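Local structure of nucleoporin NUP159 (Saccharomyces cerevisiae, 1XIP) at residues 33-38 and 271-276; 125-130 and 142-147; 198-203 and 258-263. The protein is a structural component of the nuclear pore complex whose N-terminal beta-propeller domain tethers the helicase Dbp5 to the pore for mRNA export. One frame throughout, in Å; residues are numbered along the deposited sequence.

Interaction 1 (33-38 and 271-276); sequences EKLPFA and GQIVRF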
ATOM      1  N   GLU A  33      -6.586  13.300  12.261  1.00 26.88           N
ATOM      2  CA  GLU A  33      -7.748  12.484  11.860  1.00 27.72           C
ATOM      3  C   GLU A  33      -8.448  12.964  10.601  1.00 27.53           C
ATOM      4  O   GLU A  33      -9.384  12.331  10.140  1.00 27.98           O
ATOM      5  CB  GLU A  33      -8.732  12.284  13.020  1.00 27.63           C
ATOM      6  CG  GLU A  33      -8.008  11.982  14.318  1.00 29.55           C
ATOM      7  CD  GLU A  33      -8.902  11.493  15.422  1.00 31.80           C
ATOM      8  OE1 GLU A  33     -10.066  11.936  15.508  1.00 32.83           O
ATOM      9  OE2 GLU A  33      -8.408  10.669  16.219  1.00 33.69           O
ATOM     10  N   LYS A  34      -7.947  14.048  10.021  1.00 27.50           N
ATOM     11  CA  LYS A  34      -8.413  14.522   8.726  1.00 27.92           C
ATOM     12  C   LYS A  34      -7.376  14.199   7.628  1.00 27.21           C
ATOM     13  O   LYS A  34      -6.422  14.947   7.424  1.00 27.55           O
ATOM     14  CB  LYS A  34      -8.721  16.026   8.799  1.00 28.40           C
ATOM     15  CG  LYS A  34      -9.551  16.559   7.643  1.00 31.11           C
ATOM     16  CD  LYS A  34      -9.659  18.104   7.700  1.00 34.91           C
ATOM     17  CE  LYS A  34     -10.868  18.629   6.899  1.00 36.06           C
ATOM     18  NZ  LYS A  34     -10.785  20.107   6.655  1.00 37.27           N
ATOM     19  N   LEU A  35      -7.576  13.071   6.942  1.00 26.22           N
ATOM     20  CA  LEU A  35      -6.656  12.568   5.919  1.00 25.26           C
ATOM     21  C   LEU A  35      -7.280  12.763   4.549  1.00 24.80           C
ATOM     22  O   LEU A  35      -8.494  12.728   4.443  1.00 24.85           O
ATOM     23  CB  LEU A  35      -6.455  11.075   6.111  1.00 24.68           C
ATOM     24  CG  LEU A  35      -5.673  10.454   7.259  1.00 25.20           C
ATOM     25  CD1 LEU A  35      -4.208  10.493   6.959  1.00 24.15           C
ATOM     26  CD2 LEU A  35      -5.980  11.045   8.639  1.00 25.61           C
ATOM     27  N   PRO A  36      -6.475  12.940   3.496  1.00 24.33           N
ATOM     28  CA  PRO A  36      -7.026  13.065   2.140  1.00 24.13           C
ATOM     29  C   PRO A  36      -7.735  11.777   1.744  1.00 24.27           C
ATOM     30  O   PRO A  36      -7.145  10.706   1.889  1.00 25.33           O
ATOM     31  CB  PRO A  36      -5.784  13.282   1.271  1.00 23.84           C
ATOM     32  CG  PRO A  36      -4.759  13.770   2.200  1.00 23.59           C
ATOM     33  CD  PRO A  36      -5.005  13.052   3.498  1.00 24.12           C
ATOM     34  N   PHE A  37      -8.982  11.877   1.281  1.00 23.68           N
ATOM     35  CA  PHE A  37      -9.781  10.708   0.947  1.00 22.79           C
ATOM     36  C   PHE A  37      -9.283  10.055  -0.334  1.00 22.32           C
ATOM     37  O   PHE A  37      -9.851  10.224  -1.409  1.00 22.41           O
ATOM     38  CB  PHE A  37     -11.272  11.070   0.843  1.00 23.20           C
ATOM     39  CG  PHE A  37     -12.190   9.876   0.906  1.00 23.42           C
ATOM     40  CD1 PHE A  37     -12.262   9.089   2.056  1.00 24.12           C
ATOM     41  CD2 PHE A  37     -12.968   9.528  -0.184  1.00 23.66           C
ATOM     42  CE1 PHE A  37     -13.101   7.971   2.105  1.00 23.75           C
ATOM     43  CE2 PHE A  37     -13.807   8.408  -0.138  1.00 24.08           C
ATOM     44  CZ  PHE A  37     -13.863   7.631   1.006  1.00 23.72           C
ATOM     45  N   ALA A  38      -8.199   9.298  -0.195  1.00 21.69           N
ATOM     46  CA  ALA A  38      -7.538   8.608  -1.299  1.00 20.82           C
ATOM     47  C   ALA A  38      -6.685   7.553  -0.668  1.00 20.46           C
ATOM     48  O   ALA A  38      -6.465   7.555   0.553  1.00 21.27           O
ATOM     49  CB  ALA A  38      -6.670   9.564  -2.083  1.00 20.95           C
ATOM     50  N   GLY A 271     -10.261  -0.275  12.406  1.00 28.63           N
ATOM     51  CA  GLY A 271      -9.918   1.133  12.354  1.00 28.81           C
ATOM     52  C   GLY A 271     -11.055   2.058  12.772  1.00 28.93           C
ATOM     53  O   GLY A 271     -12.229   1.746  12.545  1.00 28.61           O
ATOM     54  N   GLN A 272     -10.692   3.205  13.368  1.00 29.25           N
ATOM     55  CA  GLN A 272     -11.673   4.249  13.742  1.00 29.34           C
ATOM     56  C   GLN A 272     -11.440   5.640  13.131  1.00 28.58           C
ATOM     57  O   GLN A 272     -12.075   6.600  13.540  1.00 28.81           O
ATOM     58  CB  GLN A 272     -11.789   4.389  15.255  1.00 29.76           C
ATOM     59  CG  GLN A 272     -11.968   3.080  16.015  1.00 32.25           C
ATOM     60  CD  GLN A 272     -11.516   3.216  17.460  1.00 34.46           C
ATOM     61  OE1 GLN A 272     -10.307   3.146  17.758  1.00 34.45           O
ATOM     62  NE2 GLN A 272     -12.475   3.445  18.358  1.00 34.09           N
ATOM     63  N   ILE A 273     -10.526   5.752  12.174  1.00 27.77           N
ATOM     64  CA  ILE A 273     -10.377   6.981  11.400  1.00 26.90           C
ATOM     65  C   ILE A 273     -10.966   6.739  10.016  1.00 26.12           C
ATOM     66  O   ILE A 273     -10.850   5.641   9.473  1.00 26.22           O
ATOM     67  CB  ILE A 273      -8.866   7.407  11.275  1.00 27.00           C
ATOM     68  CG1 ILE A 273      -8.110   7.365  12.627  1.00 26.75           C
ATOM     69  CG2 ILE A 273      -8.726   8.785  10.602  1.00 27.58           C
ATOM     70  CD1 ILE A 273      -8.849   7.910  13.845  1.00 24.94           C
ATOM     71  N   VAL A 274     -11.610   7.759   9.457  1.00 25.32           N
ATOM     72  CA  VAL A 274     -12.109   7.704   8.082  1.00 24.33           C
ATOM     73  C   VAL A 274     -10.953   7.606   7.125  1.00 23.72           C
ATOM     74  O   VAL A 274     -10.121   8.499   7.035  1.00 23.72           O
ATOM     75  CB  VAL A 274     -12.948   8.942   7.699  1.00 24.47           C
ATOM     76  CG1 VAL A 274     -13.370   8.868   6.217  1.00 24.02           C
ATOM     77  CG2 VAL A 274     -14.157   9.062   8.599  1.00 23.84           C
ATOM     78  N   ARG A 275     -10.920   6.501   6.404  1.00 23.62           N
ATOM     79  CA  ARG A 275      -9.867   6.213   5.454  1.00 22.95           C
ATOM     80  C   ARG A 275     -10.449   5.627   4.213  1.00 22.62           C
ATOM     81  O   ARG A 275     -11.426   4.880   4.271  1.00 22.78           O
ATOM     82  CB  ARG A 275      -8.864   5.241   6.060  1.00 22.39           C
ATOM     83  CG  ARG A 275      -8.046   5.873   7.137  1.00 22.05           C
ATOM     84  CD  ARG A 275      -7.108   6.920   6.615  1.00 21.39           C
ATOM     85  NE  ARG A 275      -5.750   6.425   6.726  1.00 22.36           N
ATOM     86  CZ  ARG A 275      -4.997   6.036   5.722  1.00 21.01           C
ATOM     87  NH1 ARG A 275      -5.429   6.103   4.470  1.00 24.30           N
ATOM     88  NH2 ARG A 275      -3.793   5.606   5.965  1.00 20.38           N
ATOM     89  N   PHE A 276      -9.860   5.997   3.087  1.00 22.59           N
ATOM     90  CA  PHE A 276     -10.096   5.320   1.836  1.00 23.00           C
ATOM     91  C   PHE A 276      -9.414   3.953   1.905  1.00 23.78           C
ATOM     92  O   PHE A 276      -8.260   3.861   2.310  1.00 24.23           O
ATOM     93  CB  PHE A 276      -9.526   6.146   0.690  1.00 22.75           C
ATOM     94  CG  PHE A 276      -9.859   5.618  -0.667  1.00 22.25           C
ATOM     95  CD1 PHE A 276     -11.057   5.958  -1.282  1.00 23.30           C
ATOM     96  CD2 PHE A 276      -8.982   4.770  -1.330  1.00 21.41           C
ATOM     97  CE1 PHE A 276     -11.374   5.457  -2.555  1.00 24.28           C
ATOM     98  CE2 PHE A 276      -9.284   4.259  -2.588  1.00 23.27           C
ATOM     99  CZ  PHE A 276     -10.480   4.606  -3.213  1.00 23.30           C
TER
HETATM  100  O   HOH W   1      -9.780  11.532   7.655  1.00 21.16           O
HETATM  101  O   HOH W   2      -5.965   5.246   2.070  1.00 18.93           O
HETATM  102  O   HOH W   3      -7.572   7.786   3.574  1.00 19.51           O
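The rings of Phe-37 and Phe-276 form a T-shaped pair, with the edge of Phe-276 directed at the face of Phe-37, centroids 5.5 Å apart and planes at 89°. Phe-276 CD1 stands 3.8 Å above the Phe-37 plane, displaced toward the rim, while Phe-37 CE2 lies in the plane of the Phe-276 ring at its edge. The contact joins two loops of the beta-propeller: residues 33-38 lie in the loop between strands 18-26 and 43-46, and residues 271-276 in the loop between strands 257-263 and 279-284. They run side by side, their touching parts within 7° of the same direction.

Phe-37, at the centre of an inverse gamma turn, carries CG anti to its backbone N (chi1 -163°), which brings the ring end to the other loop; there CE1 meets the Val-274 methyl CG1 as well. Phe-276 CB approaches the carbonyl of Ala-38, 3.4 Å from Ala-38 O. Farther along, Leu-35 CD2 touches Ile-273 CG2, and Leu-35 CG rests 3.9 Å from Arg-275 CD, so the bent arginine chain offers its aliphatic part to the leucine. Ile-273 uses both its branches: CG2 sits near the carbonyl of Glu-33, and CD1 meets the carboxylate end, 3.7 Å from Glu-33 OE2.

Water takes up the polar link between the loops. One molecule accepts from both Arg-275 NH1 and Phe-276 N, tying the guanidinium to the backbone next in sequence, and lies close to Ala-38 O of the other loop. Another is held by three backbone atoms: it donates to Glu-33 O at 2.6 Å and to Val-274 O at 3.1 Å, and it accepts from Leu-35 N at 2.8 Å.

Interaction 2 (125-130 and 142-147); sequences FEKPVF and LNSVND
Val-129 and Asn-143 form an antiparallel non-hydrogen-bonded pair, CA atoms 4.5 Å apart. Backbone bonds flank it: Phe-130 N to Leu-142 O, nearly straight at 2.8 Å, and Ser-144 N to Pro-128 O, bent (131°) at 2.7 Å. Ser-144 N also makes a weak bond to its neighbour Asn-143 OD1, so two acceptors share this one N-H. Phe-130 lays its ring face against Ser-144: CA of the serine sits 3.4 Å above the plane, offset toward the rim, as a CH-pi contact. With CG anti to the carbonyl carbon (chi1 -73°), the ring also brings CD2 to 3.4 Å from Asn-143 O. An alanine in place of Phe-130 would lack the ring that meets Ser-144 CA and is likely to leave a gap beside the turn. Pro-128 packs its ring alongside Ser-144 CB and OG, and Lys-127 CB comes 3.1 Å from Asn-143 OD1, while the end of the lysine leads away. A type I turn from Asn-143 to Asn-146 then carries the chain into strand 147-152. This is the open end of the hairpin 129-134/138-143, the first two strands of a four-stranded, up-and-down antiparallel sheet of the kind that forms a propeller blade.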
ATOM      1  N   PHE A 125      -4.520  16.864 -13.212  1.00 32.23           N
ATOM      2  CA  PHE A 125      -5.442  15.808 -13.579  1.00 32.74           C
ATOM      3  C   PHE A 125      -6.796  16.445 -13.841  1.00 33.27           C
ATOM      4  O   PHE A 125      -7.228  17.318 -13.088  1.00 33.25           O
ATOM      5  CB  PHE A 125      -5.563  14.788 -12.436  1.00 32.92           C
ATOM      6  CG  PHE A 125      -4.227  14.236 -11.930  1.00 32.66           C
ATOM      7  CD1 PHE A 125      -3.398  13.476 -12.760  1.00 31.94           C
ATOM      8  CD2 PHE A 125      -3.832  14.446 -10.609  1.00 32.26           C
ATOM      9  CE1 PHE A 125      -2.189  12.960 -12.288  1.00 32.66           C
ATOM     10  CE2 PHE A 125      -2.628  13.932 -10.125  1.00 32.94           C
ATOM     11  CZ  PHE A 125      -1.801  13.186 -10.965  1.00 32.81           C
ATOM     12  N   GLU A 126      -7.469  16.023 -14.908  1.00 34.03           N
ATOM     13  CA  GLU A 126      -8.795  16.572 -15.235  1.00 34.68           C
ATOM     14  C   GLU A 126      -9.820  16.253 -14.136  1.00 34.55           C
ATOM     15  O   GLU A 126     -10.786  16.996 -13.960  1.00 34.64           O
ATOM     16  CB  GLU A 126      -9.291  16.078 -16.595  1.00 34.91           C
ATOM     17  CG  GLU A 126      -8.487  14.924 -17.183  1.00 37.20           C
ATOM     18  CD  GLU A 126      -8.752  14.726 -18.669  1.00 40.14           C
ATOM     19  OE1 GLU A 126      -9.807  14.124 -19.010  1.00 41.48           O
ATOM     20  OE2 GLU A 126      -7.912  15.168 -19.496  1.00 40.09           O
ATOM     21  N   LYS A 127      -9.583  15.160 -13.398  1.00 34.06           N
ATOM     22  CA  LYS A 127     -10.406  14.774 -12.247  1.00 33.92           C
ATOM     23  C   LYS A 127      -9.526  14.241 -11.083  1.00 33.53           C
ATOM     24  O   LYS A 127      -8.479  13.636 -11.334  1.00 33.67           O
ATOM     25  CB  LYS A 127     -11.446  13.719 -12.661  1.00 33.80           C
ATOM     26  CG  LYS A 127     -12.546  14.227 -13.610  1.00 35.15           C
ATOM     27  CD  LYS A 127     -13.927  14.286 -12.945  1.00 35.76           C
ATOM     28  CE  LYS A 127     -14.380  15.727 -12.718  1.00 36.30           C
ATOM     29  NZ  LYS A 127     -14.988  16.321 -13.934  1.00 36.69           N
ATOM     30  N   PRO A 128      -9.949  14.461  -9.827  1.00 33.00           N
ATOM     31  CA  PRO A 128      -9.236  13.938  -8.640  1.00 32.38           C
ATOM     32  C   PRO A 128      -8.841  12.463  -8.741  1.00 31.77           C
ATOM     33  O   PRO A 128      -9.546  11.640  -9.324  1.00 31.79           O
ATOM     34  CB  PRO A 128     -10.260  14.110  -7.517  1.00 32.38           C
ATOM     35  CG  PRO A 128     -11.083  15.280  -7.938  1.00 32.45           C
ATOM     36  CD  PRO A 128     -11.140  15.244  -9.443  1.00 32.99           C
ATOM     37  N   VAL A 129      -7.713  12.128  -8.146  1.00 31.05           N
ATOM     38  CA  VAL A 129      -7.150  10.798  -8.291  1.00 30.31           C
ATOM     39  C   VAL A 129      -7.224  10.037  -6.972  1.00 29.91           C
ATOM     40  O   VAL A 129      -7.088  10.642  -5.909  1.00 30.14           O
ATOM     41  CB  VAL A 129      -5.712  10.908  -8.824  1.00 30.35           C
ATOM     42  CG1 VAL A 129      -4.931   9.630  -8.602  1.00 31.33           C
ATOM     43  CG2 VAL A 129      -5.738  11.279 -10.301  1.00 29.66           C
ATOM     44  N   PHE A 130      -7.467   8.725  -7.044  1.00 29.42           N
ATOM     45  CA  PHE A 130      -7.580   7.858  -5.859  1.00 29.57           C
ATOM     46  C   PHE A 130      -6.282   7.073  -5.580  1.00 28.88           C
ATOM     47  O   PHE A 130      -5.935   6.807  -4.422  1.00 28.00           O
ATOM     48  CB  PHE A 130      -8.704   6.818  -6.048  1.00 30.23           C
ATOM     49  CG  PHE A 130     -10.098   7.370  -5.953  1.00 33.25           C
ATOM     50  CD1 PHE A 130     -10.384   8.514  -5.182  1.00 36.28           C
ATOM     51  CD2 PHE A 130     -11.150   6.728  -6.628  1.00 35.82           C
ATOM     52  CE1 PHE A 130     -11.693   9.026  -5.099  1.00 36.92           C
ATOM     53  CE2 PHE A 130     -12.467   7.218  -6.551  1.00 37.44           C
ATOM     54  CZ  PHE A 130     -12.741   8.377  -5.785  1.00 38.51           C
ATOM     55  N   LEU A 142      -5.464   5.762 -11.066  1.00 26.62           N
ATOM     56  CA  LEU A 142      -6.887   5.520 -10.956  1.00 26.42           C
ATOM     57  C   LEU A 142      -7.663   6.762 -10.537  1.00 26.99           C
ATOM     58  O   LEU A 142      -7.439   7.333  -9.471  1.00 26.55           O
ATOM     59  CB  LEU A 142      -7.200   4.345 -10.045  1.00 26.20           C
ATOM     60  CG  LEU A 142      -8.699   4.085  -9.827  1.00 25.93           C
ATOM     61  CD1 LEU A 142      -9.420   3.689 -11.127  1.00 25.21           C
ATOM     62  CD2 LEU A 142      -8.872   3.029  -8.780  1.00 25.25           C
ATOM     63  N   ASN A 143      -8.597   7.127 -11.408  1.00 27.56           N
ATOM     64  CA  ASN A 143      -9.419   8.320 -11.340  1.00 28.23           C
ATOM     65  C   ASN A 143     -10.569   8.269 -10.334  1.00 28.62           C
ATOM     66  O   ASN A 143     -11.038   7.185  -9.948  1.00 28.61           O
ATOM     67  CB  ASN A 143     -10.067   8.462 -12.704  1.00 28.79           C
ATOM     68  CG  ASN A 143     -10.085   9.839 -13.179  1.00 29.82           C
ATOM     69  OD1 ASN A 143     -10.535  10.729 -12.478  1.00 32.91           O
ATOM     70  ND2 ASN A 143      -9.605  10.051 -14.395  1.00 32.14           N
ATOM     71  N   SER A 144     -11.071   9.448  -9.967  1.00 28.66           N
ATOM     72  CA  SER A 144     -12.255   9.574  -9.110  1.00 28.42           C
ATOM     73  C   SER A 144     -13.539   9.238  -9.859  1.00 28.30           C
ATOM     74  O   SER A 144     -14.621   9.163  -9.265  1.00 27.90           O
ATOM     75  CB  SER A 144     -12.353  10.982  -8.528  1.00 28.48           C
ATOM     76  OG  SER A 144     -12.942  11.872  -9.461  1.00 28.52           O
ATOM     77  N   VAL A 145     -13.406   9.037 -11.164  1.00 28.39           N
ATOM     78  CA  VAL A 145     -14.538   8.722 -12.037  1.00 28.48           C
ATOM     79  C   VAL A 145     -14.383   7.282 -12.546  1.00 28.68           C
ATOM     80  O   VAL A 145     -15.069   6.848 -13.483  1.00 28.37           O
ATOM     81  CB  VAL A 145     -14.660   9.777 -13.197  1.00 28.26           C
ATOM     82  CG1 VAL A 145     -13.781   9.425 -14.380  1.00 27.71           C
ATOM     83  CG2 VAL A 145     -16.116   9.980 -13.613  1.00 29.17           C
ATOM     84  N   ASN A 146     -13.463   6.558 -11.899  1.00 29.08           N
ATOM     85  CA  ASN A 146     -13.165   5.152 -12.186  1.00 29.57           C
ATOM     86  C   ASN A 146     -12.535   4.908 -13.555  1.00 30.24           C
ATOM     87  O   ASN A 146     -12.917   3.962 -14.266  1.00 31.22           O
ATOM     88  CB  ASN A 146     -14.408   4.271 -11.979  1.00 29.33           C
ATOM     89  CG  ASN A 146     -14.938   4.340 -10.563  1.00 28.94           C
ATOM     90  OD1 ASN A 146     -16.077   4.748 -10.340  1.00 28.94           O
ATOM     91  ND2 ASN A 146     -14.112   3.950  -9.592  1.00 27.94           N
ATOM     92  N   ASP A 147     -11.578   5.767 -13.920  1.00 30.46           N
ATOM     93  CA  ASP A 147     -10.854   5.662 -15.191  1.00 30.67           C
ATOM     94  C   ASP A 147      -9.398   5.299 -14.929  1.00 30.49           C
ATOM     95  O   ASP A 147      -8.659   6.085 -14.330  1.00 30.60           O
ATOM     96  CB  ASP A 147     -10.891   7.006 -15.934  1.00 31.03           C
ATOM     97  CG  ASP A 147     -12.163   7.211 -16.760  1.00 32.36           C
ATOM     98  OD1 ASP A 147     -12.962   6.259 -16.918  1.00 34.42           O
ATOM     99  OD2 ASP A 147     -12.439   8.314 -17.301  1.00 33.30           O
TER

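Interaction 3 (198-203 and 258-263); sequences FEFSLP and ASFQET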
ATOM      1  N   PHE A 198      -6.294 -13.319 -18.240  1.00 49.21           N
ATOM      2  CA  PHE A 198      -7.550 -13.985 -17.892  1.00 48.26           C
ATOM      3  C   PHE A 198      -8.596 -13.027 -17.313  1.00 47.32           C
ATOM      4  O   PHE A 198      -8.361 -11.827 -17.200  1.00 47.22           O
ATOM      5  CB  PHE A 198      -7.324 -15.188 -16.956  1.00 48.58           C
ATOM      6  CG  PHE A 198      -6.369 -14.932 -15.836  1.00 49.25           C
ATOM      7  CD1 PHE A 198      -5.017 -15.245 -15.973  1.00 51.14           C
ATOM      8  CD2 PHE A 198      -6.817 -14.414 -14.628  1.00 50.31           C
ATOM      9  CE1 PHE A 198      -4.115 -15.024 -14.927  1.00 52.05           C
ATOM     10  CE2 PHE A 198      -5.933 -14.190 -13.569  1.00 51.62           C
ATOM     11  CZ  PHE A 198      -4.573 -14.494 -13.720  1.00 52.59           C
ATOM     12  N   GLU A 199      -9.752 -13.579 -16.946  1.00 46.13           N
ATOM     13  CA  GLU A 199     -10.928 -12.803 -16.579  1.00 44.75           C
ATOM     14  C   GLU A 199     -11.836 -13.695 -15.757  1.00 43.70           C
ATOM     15  O   GLU A 199     -11.962 -14.883 -16.057  1.00 43.89           O
ATOM     16  CB  GLU A 199     -11.655 -12.383 -17.851  1.00 44.99           C
ATOM     17  CG  GLU A 199     -12.672 -11.273 -17.685  1.00 45.92           C
ATOM     18  CD  GLU A 199     -13.019 -10.620 -19.012  1.00 47.56           C
ATOM     19  OE1 GLU A 199     -13.405 -11.337 -19.971  1.00 47.71           O
ATOM     20  OE2 GLU A 199     -12.896  -9.384 -19.099  1.00 48.80           O
ATOM     21  N   PHE A 200     -12.472 -13.144 -14.723  1.00 42.05           N
ATOM     22  CA  PHE A 200     -13.457 -13.916 -13.968  1.00 40.48           C
ATOM     23  C   PHE A 200     -14.442 -13.095 -13.135  1.00 39.59           C
ATOM     24  O   PHE A 200     -14.190 -11.936 -12.816  1.00 39.89           O
ATOM     25  CB  PHE A 200     -12.790 -15.012 -13.122  1.00 40.37           C
ATOM     26  CG  PHE A 200     -11.763 -14.508 -12.164  1.00 40.38           C
ATOM     27  CD1 PHE A 200     -12.086 -14.298 -10.836  1.00 40.12           C
ATOM     28  CD2 PHE A 200     -10.457 -14.269 -12.584  1.00 40.87           C
ATOM     29  CE1 PHE A 200     -11.126 -13.838  -9.931  1.00 40.93           C
ATOM     30  CE2 PHE A 200      -9.495 -13.810 -11.694  1.00 41.25           C
ATOM     31  CZ  PHE A 200      -9.831 -13.598 -10.360  1.00 41.00           C
ATOM     32  N   SER A 201     -15.574 -13.717 -12.811  1.00 38.13           N
ATOM     33  CA  SER A 201     -16.607 -13.124 -11.977  1.00 36.50           C
ATOM     34  C   SER A 201     -16.562 -13.728 -10.581  1.00 35.54           C
ATOM     35  O   SER A 201     -15.773 -14.621 -10.310  1.00 35.30           O
ATOM     36  CB  SER A 201     -17.982 -13.356 -12.604  1.00 36.39           C
ATOM     37  OG  SER A 201     -18.596 -12.123 -12.923  1.00 36.09           O
ATOM     38  N   LEU A 202     -17.414 -13.230  -9.699  1.00 34.73           N
ATOM     39  CA  LEU A 202     -17.523 -13.746  -8.340  1.00 34.28           C
ATOM     40  C   LEU A 202     -18.188 -15.118  -8.320  1.00 33.98           C
ATOM     41  O   LEU A 202     -19.077 -15.390  -9.145  1.00 33.88           O
ATOM     42  CB  LEU A 202     -18.360 -12.787  -7.493  1.00 34.27           C
ATOM     43  CG  LEU A 202     -17.706 -12.130  -6.296  1.00 33.94           C
ATOM     44  CD1 LEU A 202     -16.529 -11.339  -6.766  1.00 33.80           C
ATOM     45  CD2 LEU A 202     -18.715 -11.240  -5.623  1.00 33.80           C
ATOM     46  N   PRO A 203     -17.787 -15.973  -7.374  1.00 33.54           N
ATOM     47  CA  PRO A 203     -18.451 -17.259  -7.183  1.00 33.55           C
ATOM     48  C   PRO A 203     -19.897 -17.043  -6.769  1.00 33.79           C
ATOM     49  O   PRO A 203     -20.210 -16.053  -6.094  1.00 33.75           O
ATOM     50  CB  PRO A 203     -17.672 -17.896  -6.034  1.00 33.22           C
ATOM     51  CG  PRO A 203     -16.440 -17.190  -5.979  1.00 33.11           C
ATOM     52  CD  PRO A 203     -16.701 -15.785  -6.406  1.00 33.45           C
ATOM     53  N   ALA A 258     -10.775 -19.611 -11.271  1.00 43.30           N
ATOM     54  CA  ALA A 258     -10.366 -18.981 -10.026  1.00 41.65           C
ATOM     55  C   ALA A 258     -11.052 -19.652  -8.841  1.00 40.28           C
ATOM     56  O   ALA A 258     -12.225 -19.999  -8.916  1.00 40.40           O
ATOM     57  CB  ALA A 258     -10.703 -17.510 -10.062  1.00 41.80           C
ATOM     58  N   SER A 259     -10.315 -19.862  -7.760  1.00 38.47           N
ATOM     59  CA  SER A 259     -10.922 -20.263  -6.499  1.00 37.06           C
ATOM     60  C   SER A 259     -10.812 -19.120  -5.490  1.00 36.16           C
ATOM     61  O   SER A 259      -9.772 -18.481  -5.377  1.00 36.60           O
ATOM     62  CB  SER A 259     -10.277 -21.532  -5.939  1.00 36.75           C
ATOM     63  OG  SER A 259      -9.089 -21.851  -6.622  1.00 37.60           O
ATOM     64  N   PHE A 260     -11.887 -18.862  -4.762  1.00 34.44           N
ATOM     65  CA  PHE A 260     -11.869 -17.870  -3.719  1.00 32.70           C
ATOM     66  C   PHE A 260     -11.821 -18.591  -2.391  1.00 32.63           C
ATOM     67  O   PHE A 260     -12.363 -19.681  -2.265  1.00 32.61           O
ATOM     68  CB  PHE A 260     -13.128 -17.028  -3.792  1.00 32.36           C
ATOM     69  CG  PHE A 260     -13.188 -16.110  -4.974  1.00 30.03           C
ATOM     70  CD1 PHE A 260     -13.398 -14.752  -4.791  1.00 29.25           C
ATOM     71  CD2 PHE A 260     -13.067 -16.595  -6.260  1.00 28.60           C
ATOM     72  CE1 PHE A 260     -13.476 -13.882  -5.877  1.00 28.03           C
ATOM     73  CE2 PHE A 260     -13.133 -15.736  -7.351  1.00 28.47           C
ATOM     74  CZ  PHE A 260     -13.344 -14.373  -7.154  1.00 27.17           C
ATOM     75  N   GLN A 261     -11.168 -17.988  -1.399  1.00 32.15           N
ATOM     76  CA  GLN A 261     -11.102 -18.557  -0.054  1.00 31.45           C
ATOM     77  C   GLN A 261     -11.022 -17.426   0.953  1.00 30.92           C
ATOM     78  O   GLN A 261     -10.198 -16.526   0.787  1.00 30.79           O
ATOM     79  CB  GLN A 261      -9.852 -19.419   0.090  1.00 31.99           C
ATOM     80  CG  GLN A 261      -9.854 -20.752  -0.665  1.00 32.32           C
ATOM     81  CD  GLN A 261      -8.496 -21.429  -0.604  1.00 32.57           C
ATOM     82  OE1 GLN A 261      -7.585 -21.060  -1.343  1.00 34.03           O
ATOM     83  NE2 GLN A 261      -8.348 -22.398   0.298  1.00 31.69           N
ATOM     84  N   GLU A 262     -11.844 -17.488   2.004  1.00 29.93           N
ATOM     85  CA  GLU A 262     -11.905 -16.432   3.018  1.00 29.49           C
ATOM     86  C   GLU A 262     -10.732 -16.462   3.968  1.00 28.82           C
ATOM     87  O   GLU A 262     -10.246 -17.535   4.297  1.00 28.71           O
ATOM     88  CB  GLU A 262     -13.168 -16.561   3.855  1.00 29.80           C
ATOM     89  CG  GLU A 262     -14.362 -15.825   3.287  1.00 31.92           C
ATOM     90  CD  GLU A 262     -15.072 -14.942   4.305  1.00 33.75           C
ATOM     91  OE1 GLU A 262     -16.316 -14.851   4.229  1.00 33.20           O
ATOM     92  OE2 GLU A 262     -14.392 -14.324   5.157  1.00 34.35           O
ATOM     93  N   THR A 263     -10.281 -15.279   4.399  1.00 28.02           N
ATOM     94  CA  THR A 263      -9.517 -15.135   5.641  1.00 27.61           C
ATOM     95  C   THR A 263     -10.189 -14.174   6.573  1.00 26.99           C
ATOM     96  O   THR A 263     -10.803 -13.187   6.149  1.00 26.75           O
ATOM     97  CB  THR A 263      -8.109 -14.575   5.440  1.00 27.65           C
ATOM     98  OG1 THR A 263      -7.855 -14.340   4.052  1.00 29.51           O
ATOM     99  CG2 THR A 263      -7.071 -15.586   5.892  1.00 27.90           C
TER
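Phe-200 and Phe-260 meet rim to rim, planes at 83° and centroids 5.9 Å apart, neither ring over the face of the other. Here two sheets of the beta-propeller abut: strand 193-200, an outermost strand of its sheet, runs into the loop that holds Leu-202 and Pro-203, and strand 257-263 belongs to the sheet that includes strand 4-5. The closest approach of the rings, Phe-200 CE1 to Phe-260 CZ at 3.6 Å, puts CZ in the plane of Phe-200 at its edge. Over a face of that same ring lies the methyl of Ala-258, CB 3.7 Å from the centroid and 14° off the normal, a CH-pi contact. Phe-200 reaches it with CG set between the backbone N and the carbonyl carbon. Leu-202 CD1 adds a looser touch at Phe-260 CE1, crossing at about a right angle. The contact is buried and apolar, and Ile-251 of strand 246-254 touches Phe-200, Ala-258 and Phe-260 alike. Pro-203 lies over one face of the Phe-260 ring: its CG is 3.4 Å from Phe-260 CD2, and its CD sits above the ring centre, 3.5 Å from the Phe-260 centroid and only 3° off the normal.

How the interactions relate
All three contacts belong to the one beta-propeller domain. Interaction 1 closes a loop of 232 residues, inside which the other two follow in series, interaction 2 before interaction 3. Interactions 1 and 2 have centres about 18 Å apart and touch directly: besides the Phe-276/Phe-130 stack, Ala-38 CB packs 3.7 Å from Phe-130 O, so the water-bridged loops rest on the entry to the 129-134 sheet. Interaction 3 is about 29 Å and 27 Å from interactions 1 and 2, centre to centre, with nearest atoms about 14 Å away in both cases. Interaction 2 is local within one sheet, interaction 3 joins two sheets successive in sequence, and interaction 1 brings together loops far apart in the chain.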